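Local coordinates for protein Lpg2148(MvcA) (Legionella pneumophila subsp. pneumophila str. Philadelphia 1, PDB 6K11) that probably acts as a deamidase-type deubiquitinase, a Legionella effector that regulates the host ubiquitin-conjugating enzyme UBE2N by removing ubiquitin from it, at residues K10-M15 and D263-D268; E141-E146 and G167-L172; V149-Y154 and L160-K165. All blocks are in the same frame, centred on the assembly; numbering follows the deposited sequence.

How the contacts relate
Contact 1 lies on the opposite side of the chain's centre from the other two, its centre about 46 Å from that of contact 2 and about 42 Å from that of contact 3. It is buried and joins residues far apart in sequence, pairing a lysine laid over an aromatic face with a salt bridge. Contacts 2 and 3 both belong to the MvcA insertion domain and share one sheet, since strand 169-171 pairs with strand 160-163 through the backbones of F170 with F162 and L172 with L160. Contact 3, partly buried, is a hairpin built on main-chain bonds, whereas contact 2 lies at the surface and consists of a few apolar side-chain touches.

Contact 1: residues K10-M15 and D263-D268; sequences KKLKSM and DWFVSD
K13 and F265 bury most of the surface here, and they meet with the lysine backbone lying directly over the phenyl face. The CA of K13 sits 3.8 Å from the centroid of the F265 ring and only 3° off its normal, a CH-pi contact. Because CG of K13 is anti to the backbone N (chi1 170°), the methylene chain leaves across the CD1 side of the ring, where K13 CG comes within 3.5 Å of F265 CD1. The chain then stays extended and carries the ammonium group past the ring to D268, with NZ 2.8 Å from OD1 in a salt bridge that uses the anti lone pair of the carboxylate. D270 and E271 also pair with this NZ, so the buried lysine is held by three acidic residues, which would be expected to favour its charged form. L12 adds an apolar touch at the far end of the ring, its CD2 lying 4.2 Å from F265 CZ. Helix 4-19 thus packs on helix 261-266 where the latter closes in a Schellman motif: D268, with positive phi, bonds back to F265 O and stands just before helix 269-274.

Contact 2: residues E141-E146 and G167-L172; sequences ENFNPE and GNLFNL
In the MvcA insertion domain, the loop linking strands 134-137 and 152-155 passes beside the edge strand 169-171, and F143 and P145 of this loop meet L169. The leucine supplies both methyl groups. Its first torsion (chi1 -179°) sets CG beside the carbonyl carbon, which sends the branched end towards the loop. There CD1 approaches the edge of the F143 ring, 4.3 Å from CZ and near the ring plane, while CD2 lies 4.1 Å from P145 CB. Both methyls of L169 in fact lie against P145 CB, with CD2 slightly the nearer.

The loop is shaped by its own contacts. N144 OD1 accepts the backbone N of E146 at 3.1 Å, closing an Asx turn around P145; the donor stands above the plane of the amide carbonyl, not on a lone pair. P145 in turn lies against F143, its N 4.1 Å above the plane of the F143 ring and offset toward the rim, which probably helps set the two apolar groups beside each other.

The contact is small and lies at the surface. L169 also packs on Y161 and I163 of the adjoining strand 160-163, and F143 reaches I163 and the ring of Y154. The loop thus lies against the part of one sheet face that carries Y154, I163 and L169, on strands 152-155, 160-163 and 169-171, neighbours within the mixed five-stranded sheet.

Contact 3: residues V149-Y154 and L160-K165; sequences VKNKIY and LYFIDK
Y154 and I163 share the same kind of first torsion, with the tyrosine CG (chi1 -72°) and the isoleucine CG1 (chi1 -61°) each anti to its carbonyl carbon, and on one face of the hairpin this brings I163 CD1 to 3.7 Å from Y154 CE2. The methyl approaches the ring obliquely. Beyond it the tyrosine turns back toward the loop that leads into its strand, where OH donates an unusually short bond to V149 O at 2.5 Å. That bond lies in the carbonyl plane, on a lone pair, and it probably helps hold the phenol beside V149.

The other face carries I153, L160 and F162. I153 CG2 rests 3.8 Å from L160 CD1. F162, whose CG stands beside its own carbonyl carbon (chi1 167°), lies side by side with N151, pointing the same way; N151 OD1 meets the ring at its edge, 3.6 Å from CE1, while the ND2 of that amide is bonded to D130 O.

Between the faces run the main-chain bonds of an antiparallel pair. Y154 and Y161 bond reciprocally, Y154 N to Y161 O at 2.8 Å and Y161 N to Y154 O at 2.9 Å. Further on, I163 N reaches K152 O at 3.2 Å. Here the pairing is interrupted by a G1 beta bulge, N151 and K152 both facing I163, whose O receives only weak bonds from their two N atoms.

F225 and F218 meet the F162 ring edge-to-face, and strands 134-137 and 169-171 flank the hairpin in the sheet. The chemistry implies a pairing that is firm at Y154 and Y161 and weaker at the bulge, where the bonds of the Y154 hydroxyl to V149 and of the N151 amide to D130 probably help hold the strand's start.

Contact 1: residues K10-M15 and D263-D268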
# COMPACT_ATOMS: atom_id res chain seq x y z
N LYS A 10 -2.49 22.56 -9.67
CA LYS A 10 -3.20 22.61 -10.95
C LYS A 10 -2.43 21.85 -12.02
O LYS A 10 -3.02 21.13 -12.84
CB LYS A 10 -3.40 24.07 -11.36
CG LYS A 10 -3.97 24.29 -12.74
CD LYS A 10 -4.31 25.78 -12.90
CE LYS A 10 -5.05 26.07 -14.20
NZ LYS A 10 -5.11 27.55 -14.42
N LYS A 11 -1.11 22.00 -12.04
CA LYS A 11 -0.29 21.39 -13.08
C LYS A 11 -0.14 19.89 -12.86
O LYS A 11 -0.21 19.11 -13.81
CB LYS A 11 1.08 22.08 -13.13
CG LYS A 11 2.16 21.36 -13.90
CD LYS A 11 3.25 22.37 -14.34
CE LYS A 11 4.14 21.80 -15.44
NZ LYS A 11 4.44 22.75 -16.54
N LEU A 12 0.09 19.48 -11.61
CA LEU A 12 0.17 18.05 -11.31
C LEU A 12 -1.13 17.35 -11.71
O LEU A 12 -1.11 16.29 -12.35
CB LEU A 12 0.50 17.84 -9.83
CG LEU A 12 0.32 16.39 -9.34
CD1 LEU A 12 1.39 15.49 -9.94
CD2 LEU A 12 0.28 16.27 -7.82
N LYS A 13 -2.27 17.96 -11.36
CA LYS A 13 -3.55 17.35 -11.69
C LYS A 13 -3.77 17.32 -13.20
O LYS A 13 -4.15 16.28 -13.76
CB LYS A 13 -4.69 18.10 -10.99
CG LYS A 13 -6.07 17.68 -11.48
CD LYS A 13 -7.17 18.13 -10.54
CE LYS A 13 -8.53 17.62 -11.00
NZ LYS A 13 -9.59 17.92 -10.01
N SER A 14 -3.51 18.44 -13.89
CA SER A 14 -3.75 18.49 -15.32
C SER A 14 -2.86 17.48 -16.06
O SER A 14 -3.33 16.77 -16.97
CB SER A 14 -3.53 19.92 -15.84
OG SER A 14 -3.75 19.97 -17.24
N MET A 15 -1.60 17.39 -15.66
CA MET A 15 -0.65 16.50 -16.33
C MET A 15 -0.97 15.03 -16.08
O MET A 15 -0.87 14.19 -16.99
CB MET A 15 0.78 16.80 -15.86
CG MET A 15 1.43 18.10 -16.43
SD MET A 15 3.14 18.34 -15.86
CE MET A 15 3.90 16.87 -16.53
N ASP A 263 -6.94 8.25 -13.01
CA ASP A 263 -8.37 8.05 -12.81
C ASP A 263 -8.89 8.95 -11.69
O ASP A 263 -9.95 9.58 -11.81
CB ASP A 263 -8.71 6.59 -12.44
CG ASP A 263 -8.45 5.58 -13.56
OD1 ASP A 263 -8.55 5.92 -14.76
OD2 ASP A 263 -8.15 4.41 -13.22
N TRP A 264 -8.15 8.99 -10.58
CA TRP A 264 -8.54 9.80 -9.43
C TRP A 264 -8.71 11.25 -9.82
O TRP A 264 -9.76 11.86 -9.55
CB TRP A 264 -7.46 9.64 -8.35
CG TRP A 264 -7.70 10.40 -7.07
CD1 TRP A 264 -7.17 11.61 -6.71
CD2 TRP A 264 -8.51 9.97 -5.97
NE1 TRP A 264 -7.59 11.96 -5.45
CE2 TRP A 264 -8.43 10.97 -4.98
CE3 TRP A 264 -9.31 8.84 -5.74
CZ2 TRP A 264 -9.10 10.87 -3.75
CZ3 TRP A 264 -9.97 8.72 -4.52
CH2 TRP A 264 -9.86 9.74 -3.54
N PHE A 265 -7.72 11.82 -10.50
CA PHE A 265 -7.80 13.22 -10.93
C PHE A 265 -8.87 13.43 -12.00
O PHE A 265 -9.57 14.45 -11.99
CB PHE A 265 -6.43 13.68 -11.44
CG PHE A 265 -5.45 14.06 -10.36
CD1 PHE A 265 -5.79 14.95 -9.35
CD2 PHE A 265 -4.16 13.56 -10.38
CE1 PHE A 265 -4.87 15.31 -8.38
CE2 PHE A 265 -3.23 13.93 -9.43
CZ PHE A 265 -3.58 14.81 -8.43
N VAL A 266 -9.01 12.49 -12.94
CA VAL A 266 -10.06 12.64 -13.96
C VAL A 266 -11.45 12.69 -13.29
O VAL A 266 -12.35 13.41 -13.75
CB VAL A 266 -9.97 11.50 -15.01
CG1 VAL A 266 -11.19 11.49 -15.92
CG2 VAL A 266 -8.68 11.63 -15.85
N SER A 267 -11.63 11.94 -12.20
CA SER A 267 -12.92 11.92 -11.51
C SER A 267 -13.15 13.12 -10.60
O SER A 267 -14.26 13.27 -10.09
CB SER A 267 -13.06 10.64 -10.67
OG SER A 267 -12.28 10.74 -9.48
N ASP A 268 -12.12 13.96 -10.37
CA ASP A 268 -12.24 15.14 -9.50
C ASP A 268 -12.64 14.75 -8.07
O ASP A 268 -13.24 15.56 -7.34
CB ASP A 268 -13.24 16.18 -10.05
CG ASP A 268 -12.88 16.68 -11.44
OD1 ASP A 268 -11.74 17.14 -11.64
OD2 ASP A 268 -13.76 16.61 -12.33

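Contact 2: residues E141-E146 and G167-L172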
# COMPACT_ATOMS: atom_id res chain seq x y z
N GLU A 141 9.82 -33.16 9.09
CA GLU A 141 10.23 -33.56 7.74
C GLU A 141 9.57 -32.72 6.65
O GLU A 141 10.17 -32.53 5.59
CB GLU A 141 9.90 -35.04 7.55
CG GLU A 141 10.14 -35.86 8.81
CD GLU A 141 9.30 -37.13 8.86
OE1 GLU A 141 8.81 -37.47 9.97
OE2 GLU A 141 9.14 -37.78 7.81
N ASN A 142 8.37 -32.20 6.89
CA ASN A 142 7.60 -31.50 5.87
C ASN A 142 7.53 -29.99 6.08
O ASN A 142 6.70 -29.33 5.45
CB ASN A 142 6.18 -32.07 5.79
CG ASN A 142 6.17 -33.57 5.64
OD1 ASN A 142 5.45 -34.27 6.35
ND2 ASN A 142 6.97 -34.07 4.71
N PHE A 143 8.38 -29.43 6.94
CA PHE A 143 8.33 -28.01 7.26
C PHE A 143 9.54 -27.32 6.63
O PHE A 143 10.68 -27.58 7.01
CB PHE A 143 8.31 -27.77 8.77
CG PHE A 143 8.28 -26.31 9.15
CD1 PHE A 143 7.12 -25.57 8.99
CD2 PHE A 143 9.41 -25.68 9.65
CE1 PHE A 143 7.08 -24.22 9.32
CE2 PHE A 143 9.38 -24.34 10.00
CZ PHE A 143 8.21 -23.60 9.83
N ASN A 144 9.26 -26.46 5.66
CA ASN A 144 10.28 -25.61 5.04
C ASN A 144 9.92 -24.17 5.35
O ASN A 144 8.94 -23.64 4.78
CB ASN A 144 10.33 -25.84 3.53
CG ASN A 144 11.47 -25.10 2.86
OD1 ASN A 144 12.09 -24.21 3.45
ND2 ASN A 144 11.75 -25.47 1.62
N PRO A 145 10.66 -23.49 6.23
CA PRO A 145 10.30 -22.11 6.60
C PRO A 145 10.35 -21.14 5.44
O PRO A 145 9.72 -20.07 5.52
CB PRO A 145 11.32 -21.75 7.68
CG PRO A 145 12.46 -22.71 7.47
CD PRO A 145 11.84 -23.97 6.96
N GLU A 146 11.06 -21.46 4.36
CA GLU A 146 11.12 -20.60 3.19
C GLU A 146 9.87 -20.66 2.34
O GLU A 146 9.59 -19.71 1.59
CB GLU A 146 12.34 -20.96 2.34
CG GLU A 146 13.64 -21.03 3.12
CD GLU A 146 14.28 -19.66 3.30
OE1 GLU A 146 14.27 -18.87 2.33
OE2 GLU A 146 14.78 -19.38 4.41
N GLY A 167 7.68 -13.22 6.72
CA GLY A 167 8.39 -14.48 6.68
C GLY A 167 9.49 -14.62 7.72
O GLY A 167 10.26 -15.58 7.64
N ASN A 168 9.59 -13.70 8.67
CA ASN A 168 10.52 -13.84 9.78
C ASN A 168 10.10 -14.99 10.67
O ASN A 168 8.93 -15.13 11.02
CB ASN A 168 10.55 -12.56 10.61
CG ASN A 168 11.07 -11.35 9.83
OD1 ASN A 168 12.12 -11.42 9.18
ND2 ASN A 168 10.34 -10.24 9.92
N LEU A 169 11.08 -15.81 11.08
CA LEU A 169 10.81 -17.03 11.83
C LEU A 169 11.14 -16.79 13.30
O LEU A 169 12.30 -16.58 13.66
CB LEU A 169 11.62 -18.19 11.25
CG LEU A 169 11.50 -19.57 11.86
CD1 LEU A 169 10.17 -20.19 11.50
CD2 LEU A 169 12.65 -20.45 11.37
N PHE A 170 10.12 -16.83 14.16
CA PHE A 170 10.29 -16.58 15.58
C PHE A 170 10.12 -17.88 16.34
O PHE A 170 9.05 -18.50 16.28
CB PHE A 170 9.28 -15.55 16.10
CG PHE A 170 9.46 -14.16 15.53
CD1 PHE A 170 8.84 -13.81 14.34
CD2 PHE A 170 10.23 -13.22 16.20
CE1 PHE A 170 9.00 -12.53 13.82
CE2 PHE A 170 10.41 -11.93 15.67
CZ PHE A 170 9.77 -11.59 14.48
N ASN A 171 11.17 -18.30 17.05
CA ASN A 171 11.06 -19.41 17.99
C ASN A 171 10.33 -18.90 19.22
O ASN A 171 10.75 -17.91 19.84
CB ASN A 171 12.45 -19.96 18.34
CG ASN A 171 12.38 -21.26 19.14
OD1 ASN A 171 11.56 -21.40 20.06
ND2 ASN A 171 13.24 -22.21 18.80
N LEU A 172 9.23 -19.55 19.57
CA LEU A 172 8.37 -19.06 20.65
C LEU A 172 8.84 -19.51 22.04
O LEU A 172 8.24 -19.09 23.03
CB LEU A 172 6.92 -19.49 20.41
CG LEU A 172 6.22 -18.81 19.23
CD1 LEU A 172 4.70 -19.09 19.27
CD2 LEU A 172 6.49 -17.30 19.24

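Contact 3: residues V149-Y154 and L160-K165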
# COMPACT_ATOMS: atom_id res chain seq x y z
N VAL A 149 3.29 -21.21 4.56
CA VAL A 149 2.40 -20.05 4.51
C VAL A 149 2.70 -19.12 5.68
O VAL A 149 2.92 -19.56 6.81
CB VAL A 149 0.93 -20.48 4.51
CG1 VAL A 149 0.00 -19.25 4.49
CG2 VAL A 149 0.64 -21.37 3.31
N LYS A 150 2.72 -17.83 5.39
CA LYS A 150 3.10 -16.83 6.38
C LYS A 150 1.92 -16.45 7.28
O LYS A 150 0.75 -16.67 6.95
CB LYS A 150 3.66 -15.60 5.66
CG LYS A 150 4.89 -15.90 4.79
CD LYS A 150 5.41 -14.65 4.07
CE LYS A 150 5.69 -14.94 2.60
NZ LYS A 150 6.99 -14.36 2.17
N ASN A 151 2.26 -15.87 8.44
CA ASN A 151 1.29 -15.40 9.44
C ASN A 151 0.49 -16.56 10.04
O ASN A 151 -0.73 -16.49 10.19
CB ASN A 151 0.36 -14.31 8.90
CG ASN A 151 -0.20 -13.42 10.01
OD1 ASN A 151 0.41 -13.29 11.08
ND2 ASN A 151 -1.35 -12.80 9.76
N LYS A 152 1.21 -17.62 10.41
CA LYS A 152 0.64 -18.75 11.12
C LYS A 152 1.61 -19.19 12.21
O LYS A 152 2.81 -18.93 12.13
CB LYS A 152 0.37 -19.94 10.17
CG LYS A 152 -0.68 -19.67 9.09
CD LYS A 152 -0.87 -20.89 8.20
CE LYS A 152 -2.03 -20.70 7.22
NZ LYS A 152 -2.25 -21.91 6.35
N ILE A 153 1.07 -19.83 13.24
CA ILE A 153 1.90 -20.51 14.24
C ILE A 153 2.07 -21.96 13.82
O ILE A 153 1.10 -22.60 13.39
CB ILE A 153 1.27 -20.40 15.64
CG1 ILE A 153 1.32 -18.95 16.12
CG2 ILE A 153 2.00 -21.33 16.62
CD1 ILE A 153 0.54 -18.70 17.39
N TYR A 154 3.29 -22.47 13.92
CA TYR A 154 3.63 -23.83 13.49
C TYR A 154 4.14 -24.63 14.68
O TYR A 154 5.08 -24.22 15.36
CB TYR A 154 4.68 -23.81 12.38
CG TYR A 154 4.11 -23.31 11.06
CD1 TYR A 154 3.53 -24.20 10.16
CD2 TYR A 154 4.11 -21.96 10.74
CE1 TYR A 154 2.97 -23.75 8.96
CE2 TYR A 154 3.57 -21.51 9.55
CZ TYR A 154 3.00 -22.41 8.66
OH TYR A 154 2.45 -21.95 7.48
N LEU A 160 8.29 -24.73 18.31
CA LEU A 160 7.05 -23.97 18.24
C LEU A 160 7.43 -22.62 17.65
O LEU A 160 8.17 -21.85 18.28
CB LEU A 160 6.39 -23.81 19.61
CG LEU A 160 5.10 -22.99 19.68
CD1 LEU A 160 3.98 -23.71 18.90
CD2 LEU A 160 4.68 -22.76 21.11
N TYR A 161 6.95 -22.33 16.44
CA TYR A 161 7.36 -21.17 15.66
C TYR A 161 6.17 -20.27 15.36
O TYR A 161 5.01 -20.71 15.29
CB TYR A 161 7.96 -21.59 14.31
CG TYR A 161 9.37 -22.14 14.31
CD1 TYR A 161 10.43 -21.42 14.87
CD2 TYR A 161 9.66 -23.35 13.70
CE1 TYR A 161 11.72 -21.91 14.84
CE2 TYR A 161 10.93 -23.85 13.67
CZ TYR A 161 11.96 -23.13 14.24
OH TYR A 161 13.23 -23.64 14.20
N PHE A 162 6.47 -18.98 15.15
CA PHE A 162 5.57 -18.05 14.50
C PHE A 162 6.31 -17.52 13.30
O PHE A 162 7.46 -17.07 13.43
CB PHE A 162 5.13 -16.92 15.45
CG PHE A 162 4.44 -15.77 14.76
CD1 PHE A 162 3.35 -15.99 13.93
CD2 PHE A 162 4.87 -14.47 14.97
CE1 PHE A 162 2.70 -14.92 13.29
CE2 PHE A 162 4.24 -13.39 14.35
CZ PHE A 162 3.15 -13.61 13.50
N ILE A 163 5.70 -17.63 12.11
CA ILE A 163 6.20 -17.00 10.90
C ILE A 163 5.36 -15.76 10.66
O ILE A 163 4.14 -15.87 10.50
CB ILE A 163 6.12 -17.94 9.68
CG1 ILE A 163 6.96 -19.19 9.90
CG2 ILE A 163 6.54 -17.19 8.40
CD1 ILE A 163 6.92 -20.15 8.73
N ASP A 164 5.99 -14.58 10.64
CA ASP A 164 5.22 -13.36 10.56
C ASP A 164 4.92 -12.99 9.09
O ASP A 164 5.24 -13.73 8.16
CB ASP A 164 5.91 -12.23 11.33
CG ASP A 164 7.09 -11.59 10.59
OD1 ASP A 164 7.58 -12.11 9.55
OD2 ASP A 164 7.58 -10.56 11.11
N LYS A 165 4.28 -11.83 8.92
CA LYS A 165 3.84 -11.36 7.60
C LYS A 165 4.99 -11.30 6.60
O LYS A 165 4.81 -11.59 5.41
CB LYS A 165 3.18 -9.98 7.74
CG LYS A 165 4.15 -8.84 7.99
CD LYS A 165 3.51 -7.59 8.58
CE LYS A 165 4.55 -6.79 9.36
NZ LYS A 165 4.32 -5.33 9.38